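Local atomic coordinates of beta-lactamase (Sebaldella termitidis, PDB entry 6N1N), a protein that probably hydrolyses beta-lactam antibiotics to substituted beta-amino acids, as a class D serine beta-lactamase, and so would confer antibiotic resistance. Residues R93-Y96 with W102-M105; N156-K161 with V213-V218. All coordinates share one frame; numbering follows the deposited sequence. Where two conformers were deposited one is given.

Interaction 1 (R93-Y96 with W102-M105); sequences REAY and WFYM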
ATOM      1  N   ARG A  93       1.357  10.614 -11.290  1.00 12.52           N
ATOM      2  CA  ARG A  93       1.439  11.241  -9.975  1.00 11.92           C
ATOM      3  C   ARG A  93       0.051  11.547  -9.426  1.00 12.69           C
ATOM      4  O   ARG A  93      -0.246  11.269  -8.260  1.00 15.87           O
ATOM      5  CB  ARG A  93       2.275  12.518 -10.033  1.00 13.81           C
ATOM      6  CG  ARG A  93       2.455  13.144  -8.653  1.00 19.11           C
ATOM      7  CD  ARG A  93       3.200  14.464  -8.712  1.00 18.33           C
ATOM      8  NE  ARG A  93       4.543  14.328  -9.263  1.00 15.26           N
ATOM      9  CZ  ARG A  93       5.613  14.000  -8.547  1.00 21.07           C
ATOM     10  NH1 ARG A  93       5.497  13.734  -7.252  1.00 18.44           N
ATOM     11  NH2 ARG A  93       6.791  13.910  -9.134  1.00 25.61           N
ATOM     12  N   GLU A  94      -0.806  12.134 -10.260  1.00 13.57           N
ATOM     13  CA  GLU A  94      -2.159  12.480  -9.856  1.00 15.14           C
ATOM     14  C   GLU A  94      -3.009  11.238  -9.614  1.00 12.65           C
ATOM     15  O   GLU A  94      -3.792  11.179  -8.657  1.00 10.30           O
ATOM     16  CB  GLU A  94      -2.808  13.345 -10.936  1.00 11.66           C
ATOM     17  CG  GLU A  94      -2.143  14.699 -11.218  1.00 17.64           C
ATOM     18  CD  GLU A  94      -2.690  15.347 -12.467  1.00 24.00           C
ATOM     19  OE1 GLU A  94      -2.766  14.661 -13.507  1.00 17.12           O
ATOM     20  OE2 GLU A  94      -3.051  16.545 -12.405  1.00 25.83           O
ATOM     21  N   ALA A  95      -2.931  10.266 -10.516  1.00 10.66           N
ATOM     22  CA  ALA A  95      -3.717   9.044 -10.348  1.00 12.04           C
ATOM     23  C   ALA A  95      -3.370   8.341  -9.034  1.00  9.12           C
ATOM     24  O   ALA A  95      -4.263   7.831  -8.341  1.00 10.18           O
ATOM     25  CB  ALA A  95      -3.491   8.129 -11.545  1.00 10.47           C
ATOM     26  N   TYR A  96      -2.090   8.324  -8.663  1.00  9.53           N
ATOM     27  CA  TYR A  96      -1.687   7.776  -7.377  1.00 11.56           C
ATOM     28  C   TYR A  96      -2.277   8.586  -6.224  1.00  9.39           C
ATOM     29  O   TYR A  96      -2.882   8.033  -5.291  1.00 13.49           O
ATOM     30  CB  TYR A  96      -0.157   7.739  -7.315  1.00  9.72           C
ATOM     31  CG  TYR A  96       0.428   7.056  -6.098  1.00  9.52           C
ATOM     32  CD1 TYR A  96       0.809   5.730  -6.137  1.00  9.27           C
ATOM     33  CD2 TYR A  96       0.608   7.748  -4.907  1.00 11.70           C
ATOM     34  CE1 TYR A  96       1.347   5.102  -5.037  1.00  9.08           C
ATOM     35  CE2 TYR A  96       1.133   7.135  -3.809  1.00 12.17           C
ATOM     36  CZ  TYR A  96       1.510   5.817  -3.863  1.00 10.28           C
ATOM     37  OH  TYR A  96       2.048   5.195  -2.757  1.00 10.61           O
ATOM     38  N   TRP A 102      -9.718   4.351 -12.501  1.00 11.05           N
ATOM     39  CA  TRP A 102      -9.852   4.264 -13.953  1.00 12.51           C
ATOM     40  C   TRP A 102      -8.500   4.323 -14.658  1.00 15.23           C
ATOM     41  O   TRP A 102      -8.299   3.645 -15.678  1.00 13.87           O
ATOM     42  CB  TRP A 102     -10.798   5.346 -14.497  1.00 16.80           C
ATOM     43  CG  TRP A 102     -10.296   6.817 -14.568  1.00 10.99           C
ATOM     44  CD1 TRP A 102     -10.660   7.838 -13.723  1.00 12.84           C
ATOM     45  CD2 TRP A 102      -9.412   7.403 -15.536  1.00 11.04           C
ATOM     46  NE1 TRP A 102     -10.052   9.011 -14.102  1.00 14.23           N
ATOM     47  CE2 TRP A 102      -9.287   8.773 -15.216  1.00 11.84           C
ATOM     48  CE3 TRP A 102      -8.725   6.910 -16.655  1.00 13.51           C
ATOM     49  CZ2 TRP A 102      -8.498   9.644 -15.962  1.00 12.89           C
ATOM     50  CZ3 TRP A 102      -7.943   7.771 -17.381  1.00 14.18           C
ATOM     51  CH2 TRP A 102      -7.823   9.120 -17.033  1.00 14.14           C
ATOM     52  N   PHE A 103      -7.558   5.109 -14.130  1.00 11.46           N
ATOM     53  CA  PHE A 103      -6.251   5.259 -14.745  1.00 11.44           C
ATOM     54  C   PHE A 103      -5.481   3.951 -14.688  1.00 12.26           C
ATOM     55  O   PHE A 103      -4.888   3.528 -15.693  1.00 11.40           O
ATOM     56  CB  PHE A 103      -5.510   6.395 -14.036  1.00 12.05           C
ATOM     57  CG  PHE A 103      -4.061   6.595 -14.437  1.00 12.58           C
ATOM     58  CD1 PHE A 103      -3.688   7.698 -15.198  1.00 13.92           C
ATOM     59  CD2 PHE A 103      -3.057   5.748 -13.968  1.00 10.18           C
ATOM     60  CE1 PHE A 103      -2.366   7.932 -15.514  1.00 15.22           C
ATOM     61  CE2 PHE A 103      -1.715   5.972 -14.306  1.00 13.13           C
ATOM     62  CZ  PHE A 103      -1.383   7.055 -15.071  1.00 14.28           C
ATOM     63  N   TYR A 104      -5.522   3.272 -13.543  1.00 10.27           N
ATOM     64  CA  TYR A 104      -4.824   1.995 -13.422  1.00 11.34           C
ATOM     65  C   TYR A 104      -5.512   0.887 -14.207  1.00 12.80           C
ATOM     66  O   TYR A 104      -4.832   0.042 -14.797  1.00 12.57           O
ATOM     67  CB  TYR A 104      -4.654   1.663 -11.946  1.00 12.17           C
ATOM     68  CG  TYR A 104      -3.602   2.551 -11.319  1.00 11.72           C
ATOM     69  CD1 TYR A 104      -2.255   2.225 -11.386  1.00  8.47           C
ATOM     70  CD2 TYR A 104      -3.952   3.738 -10.681  1.00 10.98           C
ATOM     71  CE1 TYR A 104      -1.263   3.057 -10.822  1.00  8.60           C
ATOM     72  CE2 TYR A 104      -2.990   4.566 -10.115  1.00 14.26           C
ATOM     73  CZ  TYR A 104      -1.644   4.221 -10.182  1.00  8.39           C
ATOM     74  OH  TYR A 104      -0.695   5.057  -9.613  1.00 10.98           O
HETATM   75  N   MSE A 105      -6.845   0.861 -14.225  0.50 13.30           N
HETATM   76  CA  MSE A 105      -7.576  -0.102 -15.063  0.50 13.32           C
HETATM   77  C   MSE A 105      -7.247   0.085 -16.548  0.50 13.34           C
HETATM   78  O   MSE A 105      -7.041  -0.890 -17.278  0.50 14.59           O
HETATM   79  CB  MSE A 105      -9.084   0.023 -14.836  0.50 15.44           C
HETATM   80  CG  MSE A 105      -9.502  -0.313 -13.420  0.50 21.04           C
HETATM   81 SE   MSE A 105     -11.456  -0.277 -13.193  0.50 46.02          SE
HETATM   82  CE  MSE A 105     -11.825   1.569 -13.585  0.50 28.33           C
TER
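This is a buried apolar contact between two consecutive short helices, 92-98 and 101-108, in which Ala95 fits against Phe103 and Tyr104 while Tyr96 meets the outer end of Tyr104. The helices come close at Ala95 and Phe103, whose CA atoms are 6.3 Å apart, a spacing that the small alanine side chain permits. Ala95 CB lies over one face of the Phe103 ring: it is 3.5 Å from the ring centroid and 22° off the ring normal, which defines a CH-pi contact. It is displaced toward the CB end of that ring, as its 3.3 Å approach to Phe103 CG indicates. The same methyl touches the Tyr104 ring obliquely, Ala95 CB to Tyr104 CE2 being 3.9 Å.

The two aromatic side chains of the second helix leave it differently. Phe103 CG is anti to the backbone N (chi1 173°), whereas Tyr104 CG is anti to its carbonyl carbon (chi1 -73°). Phe103 CD2 stands 3.9 Å above the Tyr104 ring, over its centre, so the two rings meet as adjoining walls of a corner into which the methyl fits.

Further out, Tyr104 OH reaches Tyr96 CB at 3.6 Å and lies at the edge of the Tyr96 ring, near its plane. The hydroxyl's polar partner is Ser58 OG on helix 56-63. The Tyr104 ring edge faces the Ala95 carbonyl O in its plane, while Phe103 and Phe61 meet the ring.

The Tyr104 side chain comes within about 7 Å of that of Ser51, the predicted acyl-ester nucleophile. Such a pair of short helices joined by a turn belongs to the helical part of class D beta-lactamases, and the turn probably carries this enzyme's counterpart of their Ser-X-Val motif.

Interaction 2 (N156-K161 with V213-V218); sequences NLYEEK and VYFFAV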
ATOM      1  N   ASN A 156      12.242  -4.555  -0.211  1.00  8.39           N
ATOM      2  CA  ASN A 156      12.902  -4.788  -1.485  1.00  9.17           C
ATOM      3  C   ASN A 156      12.804  -3.576  -2.409  1.00 11.02           C
ATOM      4  O   ASN A 156      13.724  -3.309  -3.177  1.00  9.83           O
ATOM      5  CB  ASN A 156      12.316  -6.035  -2.153  1.00 12.21           C
ATOM      6  CG  ASN A 156      12.891  -7.310  -1.580  1.00 15.92           C
ATOM      7  OD1 ASN A 156      14.088  -7.393  -1.325  1.00 17.87           O
ATOM      8  ND2 ASN A 156      12.045  -8.300  -1.356  1.00 19.05           N
ATOM      9  N   LEU A 157      11.672  -2.868  -2.399  1.00  9.76           N
ATOM     10  CA  LEU A 157      11.570  -1.623  -3.157  1.00  8.39           C
ATOM     11  C   LEU A 157      12.571  -0.591  -2.648  1.00 11.14           C
ATOM     12  O   LEU A 157      13.350  -0.003  -3.428  1.00  8.95           O
ATOM     13  CB  LEU A 157      10.112  -1.101  -3.081  1.00  7.37           C
ATOM     14  CG  LEU A 157       9.634   0.052  -3.959  1.00 13.36           C
ATOM     15  CD1 LEU A 157       8.108   0.321  -3.807  1.00 10.21           C
ATOM     16  CD2 LEU A 157      10.378   1.329  -3.698  1.00 21.11           C
ATOM     17  N   TYR A 158      12.587  -0.376  -1.328  1.00  9.58           N
ATOM     18  CA  TYR A 158      13.524   0.568  -0.732  1.00  9.76           C
ATOM     19  C   TYR A 158      14.972   0.226  -1.060  1.00 10.37           C
ATOM     20  O   TYR A 158      15.766   1.125  -1.379  1.00  9.53           O
ATOM     21  CB  TYR A 158      13.298   0.603   0.779  1.00 11.30           C
ATOM     22  CG  TYR A 158      14.292   1.483   1.507  1.00  6.53           C
ATOM     23  CD1 TYR A 158      14.180   2.861   1.466  1.00  7.93           C
ATOM     24  CD2 TYR A 158      15.334   0.931   2.220  1.00 10.55           C
ATOM     25  CE1 TYR A 158      15.094   3.682   2.119  1.00 10.92           C
ATOM     26  CE2 TYR A 158      16.241   1.721   2.874  1.00  8.59           C
ATOM     27  CZ  TYR A 158      16.113   3.107   2.832  1.00 10.39           C
ATOM     28  OH  TYR A 158      17.034   3.890   3.497  1.00 13.98           O
ATOM     29  N   GLU A 159      15.345  -1.046  -0.957  1.00 11.06           N
ATOM     30  CA  GLU A 159      16.702  -1.482  -1.272  1.00  9.41           C
ATOM     31  C   GLU A 159      16.963  -1.547  -2.767  1.00  8.75           C
ATOM     32  O   GLU A 159      18.115  -1.744  -3.178  1.00 13.40           O
ATOM     33  CB  GLU A 159      16.958  -2.847  -0.632  1.00 13.36           C
ATOM     34  CG  GLU A 159      17.137  -2.749   0.881  1.00 14.42           C
ATOM     35  CD  GLU A 159      17.421  -4.086   1.549  1.00 17.97           C
ATOM     36  OE1 GLU A 159      17.154  -5.133   0.918  1.00 19.30           O
ATOM     37  OE2 GLU A 159      17.917  -4.073   2.698  1.00 16.40           O
ATOM     38  N   GLU A 160      15.923  -1.355  -3.578  1.00  9.91           N
ATOM     39  CA  GLU A 160      15.983  -1.429  -5.042  1.00 11.09           C
ATOM     40  C   GLU A 160      16.531  -2.772  -5.527  1.00 13.02           C
ATOM     41  O   GLU A 160      17.343  -2.855  -6.453  1.00 15.67           O
ATOM     42  CB  GLU A 160      16.766  -0.238  -5.613  1.00  9.11           C
ATOM     43  CG  GLU A 160      16.191   1.063  -5.073  1.00  8.81           C
ATOM     44  CD  GLU A 160      16.531   2.322  -5.839  1.00 14.25           C
ATOM     45  OE1 GLU A 160      17.204   2.264  -6.890  1.00 14.59           O
ATOM     46  OE2 GLU A 160      16.109   3.376  -5.343  1.00 13.92           O
ATOM     47  N   LYS A 161      16.036  -3.851  -4.914  1.00 11.34           N
ATOM     48  CA  LYS A 161      16.471  -5.202  -5.238  1.00 12.05           C
ATOM     49  C   LYS A 161      15.811  -5.787  -6.475  1.00 17.85           C
ATOM     50  O   LYS A 161      16.353  -6.741  -7.067  1.00 14.83           O
ATOM     51  CB  LYS A 161      16.194  -6.133  -4.054  1.00 15.47           C
ATOM     52  CG  LYS A 161      17.109  -5.924  -2.840  1.00 27.62           C
ATOM     53  CD  LYS A 161      18.563  -6.176  -3.172  1.00 43.15           C
ATOM     54  CE  LYS A 161      19.283  -6.900  -2.039  1.00 56.85           C
ATOM     55  NZ  LYS A 161      19.328  -6.097  -0.789  1.00 60.95           N
ATOM     56  N   VAL A 213      14.627   3.735   9.030  1.00  8.42           N
ATOM     57  CA  VAL A 213      13.442   3.541   8.200  1.00  8.02           C
ATOM     58  C   VAL A 213      12.538   2.549   8.921  1.00 10.97           C
ATOM     59  O   VAL A 213      12.992   1.490   9.360  1.00  9.68           O
ATOM     60  CB  VAL A 213      13.760   2.994   6.798  1.00 11.38           C
ATOM     61  CG1 VAL A 213      12.522   3.064   5.896  1.00  9.42           C
ATOM     62  CG2 VAL A 213      14.871   3.746   6.175  1.00 14.73           C
ATOM     63  N   TYR A 214      11.252   2.866   8.992  1.00  8.25           N
ATOM     64  CA  TYR A 214      10.252   1.989   9.592  1.00  7.59           C
ATOM     65  C   TYR A 214       9.221   1.641   8.521  1.00  9.16           C
ATOM     66  O   TYR A 214       8.452   2.500   8.074  1.00 10.21           O
ATOM     67  CB  TYR A 214       9.590   2.640  10.810  1.00 12.61           C
ATOM     68  CG  TYR A 214      10.595   3.044  11.860  1.00  8.73           C
ATOM     69  CD1 TYR A 214      10.952   2.182  12.904  1.00  9.53           C
ATOM     70  CD2 TYR A 214      11.256   4.271  11.782  1.00  9.56           C
ATOM     71  CE1 TYR A 214      11.895   2.536  13.820  1.00  9.90           C
ATOM     72  CE2 TYR A 214      12.207   4.632  12.709  1.00 10.46           C
ATOM     73  CZ  TYR A 214      12.523   3.775  13.721  1.00 11.00           C
ATOM     74  OH  TYR A 214      13.447   4.172  14.643  1.00 13.29           O
ATOM     75  N   PHE A 215       9.212   0.367   8.121  1.00  9.80           N
ATOM     76  CA  PHE A 215       8.202  -0.145   7.201  1.00  8.26           C
ATOM     77  C   PHE A 215       6.959  -0.527   7.974  1.00 10.86           C
ATOM     78  O   PHE A 215       7.048  -1.008   9.103  1.00 10.89           O
ATOM     79  CB  PHE A 215       8.774  -1.342   6.445  1.00  8.50           C
ATOM     80  CG  PHE A 215       9.965  -0.982   5.602  1.00  9.67           C
ATOM     81  CD1 PHE A 215       9.796  -0.628   4.285  1.00 11.12           C
ATOM     82  CD2 PHE A 215      11.236  -0.902   6.147  1.00 12.17           C
ATOM     83  CE1 PHE A 215      10.869  -0.243   3.525  1.00  7.12           C
ATOM     84  CE2 PHE A 215      12.305  -0.521   5.387  1.00 10.01           C
ATOM     85  CZ  PHE A 215      12.139  -0.197   4.070  1.00  7.68           C
ATOM     86  N   PHE A 216       5.778  -0.289   7.378  1.00 10.39           N
ATOM     87  CA  PHE A 216       4.553  -0.538   8.125  1.00 11.56           C
ATOM     88  C   PHE A 216       3.438  -1.085   7.250  1.00  9.24           C
ATOM     89  O   PHE A 216       3.353  -0.811   6.060  1.00  8.78           O
ATOM     90  CB  PHE A 216       4.048   0.738   8.847  1.00 10.20           C
ATOM     91  CG  PHE A 216       3.677   1.866   7.930  1.00  9.18           C
ATOM     92  CD1 PHE A 216       2.389   2.022   7.457  1.00  9.41           C
ATOM     93  CD2 PHE A 216       4.625   2.776   7.542  1.00  9.40           C
ATOM     94  CE1 PHE A 216       2.062   3.065   6.603  1.00 10.70           C
ATOM     95  CE2 PHE A 216       4.307   3.819   6.702  1.00 11.28           C
ATOM     96  CZ  PHE A 216       3.016   3.951   6.222  1.00  8.53           C
ATOM     97  N   ALA A 217       2.584  -1.879   7.869  1.00  8.13           N
ATOM     98  CA  ALA A 217       1.366  -2.337   7.220  1.00  7.51           C
ATOM     99  C   ALA A 217       0.297  -2.381   8.300  1.00  7.71           C
ATOM    100  O   ALA A 217       0.362  -3.195   9.215  1.00  9.21           O
ATOM    101  CB  ALA A 217       1.542  -3.706   6.554  1.00  7.74           C
ATOM    102  N   VAL A 218      -0.625  -1.441   8.217  1.00  9.01           N
ATOM    103  CA  VAL A 218      -1.781  -1.371   9.087  1.00 10.29           C
ATOM    104  C   VAL A 218      -2.944  -1.954   8.307  1.00  8.32           C
ATOM    105  O   VAL A 218      -3.142  -1.631   7.129  1.00 11.91           O
ATOM    106  CB  VAL A 218      -2.066   0.085   9.498  1.00 11.06           C
ATOM    107  CG1 VAL A 218      -3.457   0.209  10.119  1.00 16.03           C
ATOM    108  CG2 VAL A 218      -1.023   0.587  10.438  1.00 15.70           C
TER
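Lys161 NZ meets Glu159 OE1 at 2.9 Å, a salt bridge just beyond Tyr158, the residue of 156-161 that meets 213-218. The ammonium approaches from above the carboxylate, 66° out of its plane. Here helix 147-159 ends in a Schellman motif: Glu160 has positive phi, Lys161 N bonds back to Asn156 O, and Glu160 N bonds to Leu157 O.

No hydrogen bond crosses the contact, which is made by apolar and aromatic groups. Phe215 CZ leads its ring to Tyr158 CB at 3.6 Å, with that CB near the plane of the phenylalanine ring. The rings form an offset edge-to-face pair, edge of Phe215 toward face of Tyr158, with centroids 5.7 Å apart and planes at 73°. Tyr158 CG is anti to its backbone N (chi1 176°), which carries the ring past Phe215 so that its hydroxyl end comes to Val213. There Val213 CG2 sits obliquely to the ring, 3.4 Å from Tyr158 OH.

Phe215 also lies against Ile151, Leu154 and Ile155 of the same helix, and Tyr206 and Tyr30 meet the Tyr158 ring edge-to-face. This is helix-on-sheet packing, joining the helical part to the central antiparallel strands of the serine beta-lactamase and transpeptidase fold.

How the interactions relate
Interaction 1 closes before interaction 2 opens along the chain, and both belong to the one penicillin-binding transpeptidase-like domain. Their centres are 22 Å apart and their nearest atoms about 8 Å apart, so they do not touch. Interaction 1 joins neighbouring helices 92-98 and 101-108; interaction 2 links helix 147-159 to strand 212-222 of the mixed sheet across 51 intervening residues. Ile55 is a shared neighbour of the two helical parts: Tyr96 and Leu157 both pack on it. That residue directly follows Lys54, which is carboxylated on NZ. Interaction 1 lies near the predicted nucleophile Ser51, whereas interaction 2 is away from both Ser51 and Lys54 and fixes the helical part on the sheet.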